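Local coordinates for protein macrophage migration inhibitory factor (Oncomelania hupensis, PDB 6LR3) that belongs to the macrophage migration inhibitory factor family, small alpha/beta proteins built from two beta-alpha-beta units and assembled as trimers, at residues P2-T8 with V37-R43; F18-L23 with M83-L88; F59-I65 with V96-V102. All coordinates share one frame; numbering follows the deposited sequence.

Contacts 1 and 3 are the two parallel strand pairs of one four-stranded mixed sheet, and contact 2 joins the two helices that cover one side of it. The centres of contacts 1 and 3 lie about 10 Å apart; strands 3-8 and 58-64 are antiparallel neighbours between them, hydrogen-bonded for instance from Thr61 N to Thr5 O (2.8 Å). Contact 2 sits about 12 Å from contact 1 and about 17 Å from contact 3, centre to centre, touching contact 1 through Leu23 on Ile4 and Val6 and contact 3 through Phe84 on Ala60. On the other face, Arg43 and Arg98 each hold a sulfate ion, probably from the crystallisation liquor, shared by all three subunits.

Contact 1: residues P2-T8 with V37-R43; sequences PVITVNT and VMFVDLR. With SO4 (sulfate ion), chain N.
Arg43 folds back at its second torsion (chi2 82°), which lays its guanidinium over Thr5, and Thr5 CG2, anti to the backbone N, faces it. The two strands are the parallel pair of the first beta-alpha-beta unit, 3-8 and 39-43, linked through helix 19-31 and running 12° apart. Six backbone bonds alternate along them, from Phe39 N to Pro2 O at one end to Thr8 N to Arg43 O at the other. Thr5 CG2 sits over the centre of the guanidinium face, 3.3 Å from Arg43 CZ. At the edge, Arg43 NH1 gives a hydrogen bond to a lone pair of Asn7 OD1 (2.9 Å), in the carbonyl plane although the amide and guanidinium planes are 63° apart. Asp41 takes a salt bridge from Arg43 NH2, its OD2 met from above the carboxylate plane. The bonds to Asn7 and Asp41 limit the rotation of the guanidinium, which grips a sulfate ion also bound by Arg43 of both neighbouring subunits. A water is a second partner of Asp41 OD2 and joins it to Thr5 OG1. On the helix-covered face, Val6 CG1 packs on Leu42 CD1 (3.9 Å). Just ahead of the two strands, the Met38 chain brings SD to 3.7 Å from Ile4 CG1 and sets its CE 3.6 Å from Pro2 CG.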
loop_
_atom_site.group_PDB
_atom_site.type_symbol
_atom_site.label_atom_id
_atom_site.label_comp_id
_atom_site.label_asym_id
_atom_site.label_seq_id
_atom_site.Cartn_x
_atom_site.Cartn_y
_atom_site.Cartn_z
ATOM N N PRO B 2 4.969 13.707 -2.390
ATOM C CA PRO B 2 3.983 12.967 -1.579
ATOM C C PRO B 2 3.200 11.977 -2.437
ATOM O O PRO B 2 3.195 12.112 -3.641
ATOM C CB PRO B 2 3.010 13.971 -0.959
ATOM C CG PRO B 2 3.745 15.287 -1.017
ATOM C CD PRO B 2 4.560 15.154 -2.285
ATOM N N VAL B 3 2.533 11.022 -1.804
ATOM C CA VAL B 3 1.673 10.060 -2.529
ATOM C C VAL B 3 0.317 10.073 -1.833
ATOM O O VAL B 3 0.249 9.743 -0.647
ATOM C CB VAL B 3 2.258 8.644 -2.611
ATOM C CG1 VAL B 3 1.311 7.731 -3.358
ATOM C CG2 VAL B 3 3.645 8.623 -3.214
ATOM N N ILE B 4 -0.731 10.370 -2.576
ATOM C CA ILE B 4 -2.122 10.212 -2.109
ATOM C C ILE B 4 -2.683 8.978 -2.787
ATOM O O ILE B 4 -2.764 8.967 -4.007
ATOM C CB ILE B 4 -2.993 11.435 -2.455
ATOM C CG1 ILE B 4 -2.292 12.778 -2.241
ATOM C CG2 ILE B 4 -4.310 11.336 -1.664
ATOM C CD1 ILE B 4 -1.715 12.969 -0.856
ATOM N N THR B 5 -3.052 7.983 -2.015
ATOM C CA THR B 5 -3.640 6.725 -2.517
ATOM C C THR B 5 -5.092 6.701 -2.088
ATOM O O THR B 5 -5.369 6.884 -0.902
ATOM C CB THR B 5 -2.861 5.512 -2.011
ATOM O OG1 THR B 5 -1.479 5.707 -2.368
ATOM C CG2 THR B 5 -3.414 4.229 -2.592
ATOM N N VAL B 6 -5.990 6.537 -3.040
ATOM C CA VAL B 6 -7.444 6.506 -2.762
ATOM C C VAL B 6 -7.952 5.119 -3.138
ATOM O O VAL B 6 -7.909 4.785 -4.323
ATOM C CB VAL B 6 -8.182 7.610 -3.516
ATOM C CG1 VAL B 6 -9.665 7.544 -3.278
ATOM C CG2 VAL B 6 -7.659 8.983 -3.108
ATOM N N ASN B 7 -8.370 4.347 -2.139
ATOM C CA ASN B 7 -8.973 3.009 -2.350
ATOM C C ASN B 7 -10.483 3.171 -2.167
ATOM O O ASN B 7 -10.931 3.448 -1.056
ATOM C CB ASN B 7 -8.423 1.977 -1.373
ATOM C CG ASN B 7 -6.919 1.898 -1.434
ATOM O OD1 ASN B 7 -6.367 1.327 -2.391
ATOM N ND2 ASN B 7 -6.236 2.510 -0.463
ATOM N N THR B 8 -11.255 3.036 -3.234
ATOM C CA THR B 8 -12.721 3.213 -3.136
ATOM C C THR B 8 -13.424 2.157 -3.966
ATOM O O THR B 8 -12.922 1.778 -5.024
ATOM C CB THR B 8 -13.131 4.633 -3.543
ATOM O OG1 THR B 8 -14.542 4.737 -3.289
ATOM C CG2 THR B 8 -12.796 4.946 -5.002
ATOM N N VAL B 37 6.181 16.404 -7.612
ATOM C CA VAL B 37 6.436 15.122 -6.906
ATOM C C VAL B 37 5.175 14.670 -6.172
ATOM O O VAL B 37 5.288 13.777 -5.322
ATOM C CB VAL B 37 7.664 15.213 -5.990
ATOM C CG1 VAL B 37 8.930 15.387 -6.841
ATOM C CG2 VAL B 37 7.519 16.277 -4.915
ATOM N N MET B 38 4.007 15.223 -6.502
ATOM C CA MET B 38 2.717 14.774 -5.937
ATOM C C MET B 38 2.149 13.656 -6.822
ATOM O O MET B 38 1.814 13.910 -7.992
ATOM C CB MET B 38 1.717 15.929 -5.873
ATOM C CG MET B 38 0.337 15.534 -5.336
ATOM S SD MET B 38 0.377 15.041 -3.589
ATOM C CE MET B 38 1.034 16.572 -2.929
ATOM N N PHE B 39 2.010 12.463 -6.274
ATOM C CA PHE B 39 1.300 11.370 -6.948
ATOM C C PHE B 39 -0.096 11.256 -6.376
ATOM O O PHE B 39 -0.294 11.398 -5.139
ATOM C CB PHE B 39 1.987 10.036 -6.708
ATOM C CG PHE B 39 3.373 9.864 -7.265
ATOM C CD1 PHE B 39 4.466 10.345 -6.581
ATOM C CD2 PHE B 39 3.580 9.129 -8.419
ATOM C CE1 PHE B 39 5.756 10.113 -7.046
ATOM C CE2 PHE B 39 4.854 8.898 -8.884
ATOM C CZ PHE B 39 5.946 9.373 -8.193
ATOM N N VAL B 40 -1.055 10.944 -7.238
ATOM C CA VAL B 40 -2.394 10.506 -6.809
ATOM C C VAL B 40 -2.673 9.194 -7.519
ATOM O O VAL B 40 -2.763 9.181 -8.753
ATOM C CB VAL B 40 -3.502 11.549 -7.062
ATOM C CG1 VAL B 40 -4.824 11.000 -6.560
ATOM C CG2 VAL B 40 -3.187 12.863 -6.387
ATOM N N ASP B 41 -2.741 8.142 -6.724
ATOM C CA ASP B 41 -2.958 6.751 -7.168
ATOM C C ASP B 41 -4.403 6.408 -6.815
ATOM O O ASP B 41 -4.702 6.202 -5.630
ATOM C CB ASP B 41 -1.900 5.868 -6.523
ATOM C CG ASP B 41 -1.923 4.420 -6.978
ATOM O OD1 ASP B 41 -2.829 4.082 -7.721
ATOM O OD2 ASP B 41 -1.025 3.675 -6.506
ATOM N N LEU B 42 -5.277 6.433 -7.805
ATOM C CA LEU B 42 -6.719 6.181 -7.615
ATOM C C LEU B 42 -7.034 4.725 -7.925
ATOM O O LEU B 42 -6.863 4.302 -9.050
ATOM C CB LEU B 42 -7.525 7.116 -8.513
ATOM C CG LEU B 42 -9.034 6.897 -8.496
ATOM C CD1 LEU B 42 -9.619 7.022 -7.109
ATOM C CD2 LEU B 42 -9.701 7.857 -9.452
ATOM N N ARG B 43 -7.457 4.000 -6.910
ATOM C CA ARG B 43 -7.983 2.625 -7.062
ATOM C C ARG B 43 -9.502 2.730 -6.955
ATOM O O ARG B 43 -10.050 2.681 -5.854
ATOM C CB ARG B 43 -7.424 1.675 -6.007
ATOM C CG ARG B 43 -5.932 1.411 -6.141
ATOM C CD ARG B 43 -5.106 2.510 -5.511
ATOM N NE ARG B 43 -3.682 2.235 -5.501
ATOM C CZ ARG B 43 -3.042 1.549 -4.562
ATOM N NH1 ARG B 43 -3.687 1.043 -3.507
ATOM N NH2 ARG B 43 -1.719 1.432 -4.649
HETATM S S SO4 N . -0.953 -0.561 -1.453
HETATM O O1 SO4 N . -0.378 0.104 -2.627
HETATM O O2 SO4 N . -0.970 -2.016 -1.660
HETATM O O3 SO4 N . -2.341 -0.123 -1.322
HETATM O O4 SO4 N . -0.237 -0.206 -0.278
HETATM O O HOH W 1 0.236 4.422 -4.099
#

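Contact 2: residues F18-L23 with M83-L88; sequences FFQAAL and MFIEHL
Helices 19-31 and 70-88, the crossover helices of the two beta-alpha-beta units, run antiparallel on one side of the sheet, and the start of the first meets the end of the second at 163°, with axes 11.5 Å apart. Phe19 is the knob, seated in a hole formed by Met83, Phe84, His87 and Leu88. With CG anti to the backbone N (chi1 175°), its ring reaches across so that CZ lies 3.7 Å from Phe84 CE1, at the edge of the Phe19 ring, while Leu88 CD2 covers one face. His87 comes to the same ring obliquely, its ND1 3.4 Å from Phe19 CD1. The imidazole also turns an edge toward the face of Phe18 in an offset edge-to-face pair, planes 70° apart and His87 CE1 3.5 Å from Phe18 CE2, which completes an aromatic cluster with Phe19 at the start of helix 19-31. One turn along helix 19-31, Leu23 CA lies 3.8 Å from Met83 SD, which approaches the Phe19 ring obliquely as a Met-aromatic contact, with Met83 CE near the Ala22 carbonyl. Leu23 and Phe84 continue down onto Val6, as expected of paired helices layered on a beta sheet in the MIF fold.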
loop_
_atom_site.group_PDB
_atom_site.type_symbol
_atom_site.label_atom_id
_atom_site.label_comp_id
_atom_site.label_asym_id
_atom_site.label_seq_id
_atom_site.Cartn_x
_atom_site.Cartn_y
_atom_site.Cartn_z
ATOM N N PHE B 18 -11.738 15.125 -13.331
ATOM C CA PHE B 18 -10.722 16.047 -12.775
ATOM C C PHE B 18 -10.461 15.731 -11.304
ATOM O O PHE B 18 -9.717 16.466 -10.681
ATOM C CB PHE B 18 -11.093 17.507 -13.001
ATOM C CG PHE B 18 -12.344 17.940 -12.303
ATOM C CD1 PHE B 18 -13.596 17.739 -12.851
ATOM C CD2 PHE B 18 -12.251 18.611 -11.088
ATOM C CE1 PHE B 18 -14.721 18.239 -12.213
ATOM C CE2 PHE B 18 -13.391 19.030 -10.417
ATOM C CZ PHE B 18 -14.617 18.848 -10.991
ATOM N N PHE B 19 -10.993 14.648 -10.773
ATOM C CA PHE B 19 -10.832 14.280 -9.337
ATOM C C PHE B 19 -9.347 14.219 -8.976
ATOM O O PHE B 19 -8.946 14.895 -8.020
ATOM C CB PHE B 19 -11.529 12.955 -9.034
ATOM C CG PHE B 19 -11.298 12.481 -7.627
ATOM C CD1 PHE B 19 -11.741 13.171 -6.521
ATOM C CD2 PHE B 19 -10.551 11.356 -7.420
ATOM C CE1 PHE B 19 -11.527 12.691 -5.241
ATOM C CE2 PHE B 19 -10.447 10.782 -6.158
ATOM C CZ PHE B 19 -10.888 11.489 -5.067
ATOM N N GLN B 20 -8.539 13.452 -9.703
ATOM C CA GLN B 20 -7.110 13.320 -9.323
ATOM C C GLN B 20 -6.384 14.669 -9.452
ATOM O O GLN B 20 -5.551 14.970 -8.589
ATOM C CB GLN B 20 -6.401 12.270 -10.158
ATOM C CG GLN B 20 -6.720 10.859 -9.724
ATOM C CD GLN B 20 -6.399 9.907 -10.845
ATOM O OE1 GLN B 20 -7.158 9.870 -11.837
ATOM N NE2 GLN B 20 -5.281 9.184 -10.711
ATOM N N ALA B 21 -6.667 15.452 -10.485
ATOM C CA ALA B 21 -6.107 16.809 -10.669
ATOM C C ALA B 21 -6.500 17.688 -9.495
ATOM O O ALA B 21 -5.652 18.427 -8.972
ATOM C CB ALA B 21 -6.586 17.397 -11.979
ATOM N N ALA B 22 -7.761 17.636 -9.073
ATOM C CA ALA B 22 -8.273 18.501 -7.989
ATOM C C ALA B 22 -7.592 18.096 -6.689
ATOM O O ALA B 22 -7.183 18.986 -5.920
ATOM C CB ALA B 22 -9.783 18.415 -7.881
ATOM N N LEU B 23 -7.473 16.796 -6.451
ATOM C CA LEU B 23 -6.829 16.280 -5.227
ATOM C C LEU B 23 -5.362 16.642 -5.251
ATOM O O LEU B 23 -4.850 17.058 -4.208
ATOM C CB LEU B 23 -7.089 14.772 -5.150
ATOM C CG LEU B 23 -6.652 14.080 -3.880
ATOM C CD1 LEU B 23 -7.224 14.781 -2.677
ATOM C CD2 LEU B 23 -7.112 12.635 -3.925
ATOM N N MET B 83 -13.886 16.684 -0.275
ATOM C CA MET B 83 -13.698 16.403 -1.712
ATOM C C MET B 83 -14.252 15.011 -2.029
ATOM O O MET B 83 -14.852 14.848 -3.076
ATOM C CB MET B 83 -12.211 16.499 -2.090
ATOM C CG MET B 83 -12.021 16.394 -3.544
ATOM S SD MET B 83 -10.343 16.831 -4.014
ATOM C CE MET B 83 -10.273 18.578 -3.668
ATOM N N PHE B 84 -14.046 14.018 -1.170
ATOM C CA PHE B 84 -14.553 12.645 -1.410
ATOM C C PHE B 84 -16.064 12.647 -1.378
ATOM O O PHE B 84 -16.685 11.958 -2.167
ATOM C CB PHE B 84 -14.030 11.666 -0.357
ATOM C CG PHE B 84 -12.539 11.457 -0.368
ATOM C CD1 PHE B 84 -11.751 11.777 -1.461
ATOM C CD2 PHE B 84 -11.923 10.922 0.750
ATOM C CE1 PHE B 84 -10.373 11.578 -1.418
ATOM C CE2 PHE B 84 -10.556 10.693 0.774
ATOM C CZ PHE B 84 -9.795 10.972 -0.325
ATOM N N ILE B 85 -16.654 13.381 -0.435
ATOM C CA ILE B 85 -18.136 13.492 -0.336
ATOM C C ILE B 85 -18.652 14.089 -1.657
ATOM O O ILE B 85 -19.549 13.517 -2.253
ATOM C CB ILE B 85 -18.513 14.334 0.895
ATOM C CG1 ILE B 85 -18.222 13.582 2.198
ATOM C CG2 ILE B 85 -19.960 14.806 0.807
ATOM C CD1 ILE B 85 -18.104 14.472 3.430
ATOM N N GLU B 86 -18.044 15.179 -2.122
ATOM C CA GLU B 86 -18.548 15.905 -3.309
ATOM C C GLU B 86 -18.345 15.055 -4.557
ATOM O O GLU B 86 -19.264 14.966 -5.376
ATOM C CB GLU B 86 -17.822 17.249 -3.410
ATOM C CG GLU B 86 -18.226 18.047 -4.606
ATOM C CD GLU B 86 -18.041 19.504 -4.283
ATOM O OE1 GLU B 86 -16.871 19.849 -3.970
ATOM O OE2 GLU B 86 -19.052 20.227 -4.243
ATOM N N HIS B 87 -17.163 14.465 -4.721
ATOM C CA HIS B 87 -16.771 13.785 -5.982
ATOM C C HIS B 87 -17.214 12.313 -6.030
ATOM O O HIS B 87 -17.573 11.844 -7.111
ATOM C CB HIS B 87 -15.264 13.836 -6.171
ATOM C CG HIS B 87 -14.659 15.115 -6.633
ATOM N ND1 HIS B 87 -14.138 15.158 -7.934
ATOM C CD2 HIS B 87 -14.428 16.335 -6.072
ATOM C CE1 HIS B 87 -13.640 16.371 -8.140
ATOM N NE2 HIS B 87 -13.875 17.124 -7.042
ATOM N N LEU B 88 -17.123 11.602 -4.908
ATOM C CA LEU B 88 -17.388 10.148 -4.856
ATOM C C LEU B 88 -18.777 9.852 -4.310
ATOM O O LEU B 88 -19.162 8.685 -4.348
ATOM C CB LEU B 88 -16.314 9.449 -4.020
ATOM C CG LEU B 88 -14.857 9.770 -4.401
ATOM C CD1 LEU B 88 -13.882 9.024 -3.557
ATOM C CD2 LEU B 88 -14.611 9.477 -5.856
#

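Contact 3: residues F59-I65 with V96-V102; sequences FATVECI and VIRFIPV. With SO4 (sulfate ion), chain M.
Strands 59-64 and 96-101 run parallel at 17° with their axes 4.6 Å apart, in register from Phe59 beside Val96 to Cys64 beside Pro101. Six backbone hydrogen bonds join them, from Ala60 N to Val96 O through to Val102 N on Cys64 O, the last reaching its acceptor from above the carbonyl plane. On the face that carries Thr61 and Glu63, the ring of Phe59 lies alongside Arg98, pointing the same way, with CE1 4.0 Å from Arg98 CB and the ring and guanidinium planes only 14° apart. Arg98 runs extended from CG to NE, carrying its guanidinium away from strand 59-64. Ile100 CD1 covers one face of that group, 3.5 Å above the guanidinium plane and over its centre, and touches Thr61 CB at 3.9 Å. The two strands belong to the second beta-alpha-beta unit of the MIF fold, connected through helix 70-88, and strand 96-101 continues the sheet into the third subunit by antiparallel pairing. Arg98 NH1 donates to sulfate O1 at 2.7 Å, in the guanidinium plane, and the bond from Arg98 NH2 to O3 is weak; NH1 of Arg98 in both neighbouring subunits binds the same ion. Arg98 NH1 also forms a salt bridge with Glu63 of the third subunit, while Glu63 here pairs with Arg98 of the second and lies alongside Ile100, with Glu63 CG 3.9 Å from Ile100 CB. On the opposite face Val62 lies beside Phe99, its CB 3.8 Å from Phe99 CD1. Past Cys64 and Pro101, Ile65 CG1 meets Val102 CB at 4.0 Å.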
loop_
_atom_site.group_PDB
_atom_site.type_symbol
_atom_site.label_atom_id
_atom_site.label_comp_id
_atom_site.label_asym_id
_atom_site.label_seq_id
_atom_site.Cartn_x
_atom_site.Cartn_y
_atom_site.Cartn_z
ATOM N N PHE B 59 -10.947 4.217 1.766
ATOM C CA PHE B 59 -9.741 4.210 2.607
ATOM C C PHE B 59 -8.660 4.886 1.796
ATOM O O PHE B 59 -8.310 4.400 0.714
ATOM C CB PHE B 59 -9.328 2.798 3.015
ATOM C CG PHE B 59 -8.016 2.799 3.745
ATOM C CD1 PHE B 59 -7.870 3.546 4.891
ATOM C CD2 PHE B 59 -6.930 2.066 3.291
ATOM C CE1 PHE B 59 -6.664 3.593 5.567
ATOM C CE2 PHE B 59 -5.723 2.097 3.969
ATOM C CZ PHE B 59 -5.595 2.863 5.115
ATOM N N ALA B 60 -8.143 6.001 2.301
ATOM C CA ALA B 60 -7.104 6.754 1.583
ATOM C C ALA B 60 -5.856 6.839 2.460
ATOM O O ALA B 60 -5.991 6.779 3.699
ATOM C CB ALA B 60 -7.603 8.115 1.194
ATOM N N THR B 61 -4.706 6.994 1.830
ATOM C CA THR B 61 -3.437 7.195 2.541
ATOM C C THR B 61 -2.735 8.426 1.962
ATOM O O THR B 61 -2.809 8.697 0.758
ATOM C CB THR B 61 -2.557 5.944 2.545
ATOM O OG1 THR B 61 -2.126 5.650 1.222
ATOM C CG2 THR B 61 -3.271 4.741 3.125
ATOM N N VAL B 62 -2.011 9.100 2.838
ATOM C CA VAL B 62 -1.193 10.275 2.507
ATOM C C VAL B 62 0.217 9.994 2.982
ATOM O O VAL B 62 0.418 9.924 4.163
ATOM C CB VAL B 62 -1.756 11.546 3.151
ATOM C CG1 VAL B 62 -0.872 12.740 2.846
ATOM C CG2 VAL B 62 -3.206 11.779 2.714
ATOM N N GLU B 63 1.119 9.711 2.054
ATOM C CA GLU B 63 2.552 9.480 2.325
ATOM C C GLU B 63 3.269 10.802 2.066
ATOM O O GLU B 63 3.140 11.357 0.973
ATOM C CB GLU B 63 3.097 8.352 1.471
ATOM C CG GLU B 63 2.532 6.984 1.828
ATOM C CD GLU B 63 2.823 5.910 0.791
ATOM O OE1 GLU B 63 2.021 5.797 -0.145
ATOM O OE2 GLU B 63 3.897 5.241 0.893
ATOM N N CYS B 64 3.999 11.298 3.044
ATOM C CA CYS B 64 4.681 12.602 2.910
ATOM C C CYS B 64 5.936 12.622 3.773
ATOM O O CYS B 64 5.901 12.096 4.886
ATOM C CB CYS B 64 3.745 13.736 3.295
ATOM S SG CYS B 64 4.377 15.368 2.819
ATOM N N ILE B 65 6.996 13.210 3.243
ATOM C CA ILE B 65 8.217 13.533 4.002
ATOM C C ILE B 65 7.928 14.847 4.739
ATOM O O ILE B 65 7.674 15.857 4.058
ATOM C CB ILE B 65 9.438 13.646 3.078
ATOM C CG1 ILE B 65 9.654 12.351 2.284
ATOM C CG2 ILE B 65 10.686 14.004 3.916
ATOM C CD1 ILE B 65 10.654 12.535 1.130
ATOM N N VAL B 96 -12.083 6.723 5.843
ATOM C CA VAL B 96 -10.933 6.622 6.769
ATOM C C VAL B 96 -9.691 7.036 5.982
ATOM O O VAL B 96 -9.531 6.619 4.843
ATOM C CB VAL B 96 -10.803 5.216 7.354
ATOM C CG1 VAL B 96 -9.479 5.018 8.074
ATOM C CG2 VAL B 96 -11.966 4.926 8.289
ATOM N N ILE B 97 -8.846 7.839 6.579
ATOM C CA ILE B 97 -7.593 8.330 5.945
ATOM C C ILE B 97 -6.439 8.079 6.909
ATOM O O ILE B 97 -6.530 8.456 8.065
ATOM C CB ILE B 97 -7.691 9.815 5.552
ATOM C CG1 ILE B 97 -8.927 10.117 4.707
ATOM C CG2 ILE B 97 -6.399 10.233 4.875
ATOM C CD1 ILE B 97 -9.293 11.588 4.635
ATOM N N ARG B 98 -5.382 7.455 6.422
ATOM C CA ARG B 98 -4.157 7.235 7.201
ATOM C C ARG B 98 -3.080 8.165 6.652
ATOM O O ARG B 98 -2.837 8.211 5.447
ATOM C CB ARG B 98 -3.710 5.786 7.128
ATOM C CG ARG B 98 -2.417 5.504 7.858
ATOM C CD ARG B 98 -2.059 4.045 7.777
ATOM N NE ARG B 98 -0.682 3.948 8.193
ATOM C CZ ARG B 98 0.226 3.145 7.691
ATOM N NH1 ARG B 98 -0.086 2.230 6.794
ATOM N NH2 ARG B 98 1.483 3.270 8.097
ATOM N N PHE B 99 -2.431 8.870 7.569
ATOM C CA PHE B 99 -1.306 9.782 7.299
ATOM C C PHE B 99 -0.024 9.018 7.639
ATOM O O PHE B 99 0.112 8.505 8.732
ATOM C CB PHE B 99 -1.517 11.072 8.079
ATOM C CG PHE B 99 -2.759 11.803 7.635
ATOM C CD1 PHE B 99 -2.687 12.712 6.597
ATOM C CD2 PHE B 99 -3.990 11.523 8.196
ATOM C CE1 PHE B 99 -3.835 13.364 6.156
ATOM C CE2 PHE B 99 -5.130 12.175 7.746
ATOM C CZ PHE B 99 -5.048 13.086 6.729
ATOM N N ILE B 100 0.871 8.908 6.665
ATOM C CA ILE B 100 2.080 8.048 6.724
ATOM C C ILE B 100 3.321 8.919 6.565
ATOM O O ILE B 100 3.668 9.348 5.465
ATOM C CB ILE B 100 2.022 6.936 5.673
ATOM C CG1 ILE B 100 0.701 6.161 5.736
ATOM C CG2 ILE B 100 3.245 6.039 5.841
ATOM C CD1 ILE B 100 0.577 5.051 4.728
ATOM N N PRO B 101 4.040 9.169 7.669
ATOM C CA PRO B 101 5.283 9.935 7.627
ATOM C C PRO B 101 6.367 9.100 6.957
ATOM O O PRO B 101 6.449 7.903 7.209
ATOM C CB PRO B 101 5.654 10.203 9.091
ATOM C CG PRO B 101 4.663 9.415 9.949
ATOM C CD PRO B 101 3.661 8.755 9.035
ATOM N N VAL B 102 7.081 9.706 6.025
ATOM C CA VAL B 102 8.164 9.027 5.273
ATOM C C VAL B 102 9.487 9.682 5.625
ATOM O O VAL B 102 9.611 10.885 5.487
ATOM C CB VAL B 102 7.903 9.097 3.768
ATOM C CG1 VAL B 102 9.037 8.406 3.003
ATOM C CG2 VAL B 102 6.544 8.528 3.437
HETATM S S SO4 M . 3.067 1.471 4.982
HETATM O O1 SO4 M . 1.749 0.983 5.305
HETATM O O2 SO4 M . 3.743 0.478 4.157
HETATM O O3 SO4 M . 3.791 1.708 6.145
HETATM O O4 SO4 M . 2.917 2.656 4.199
#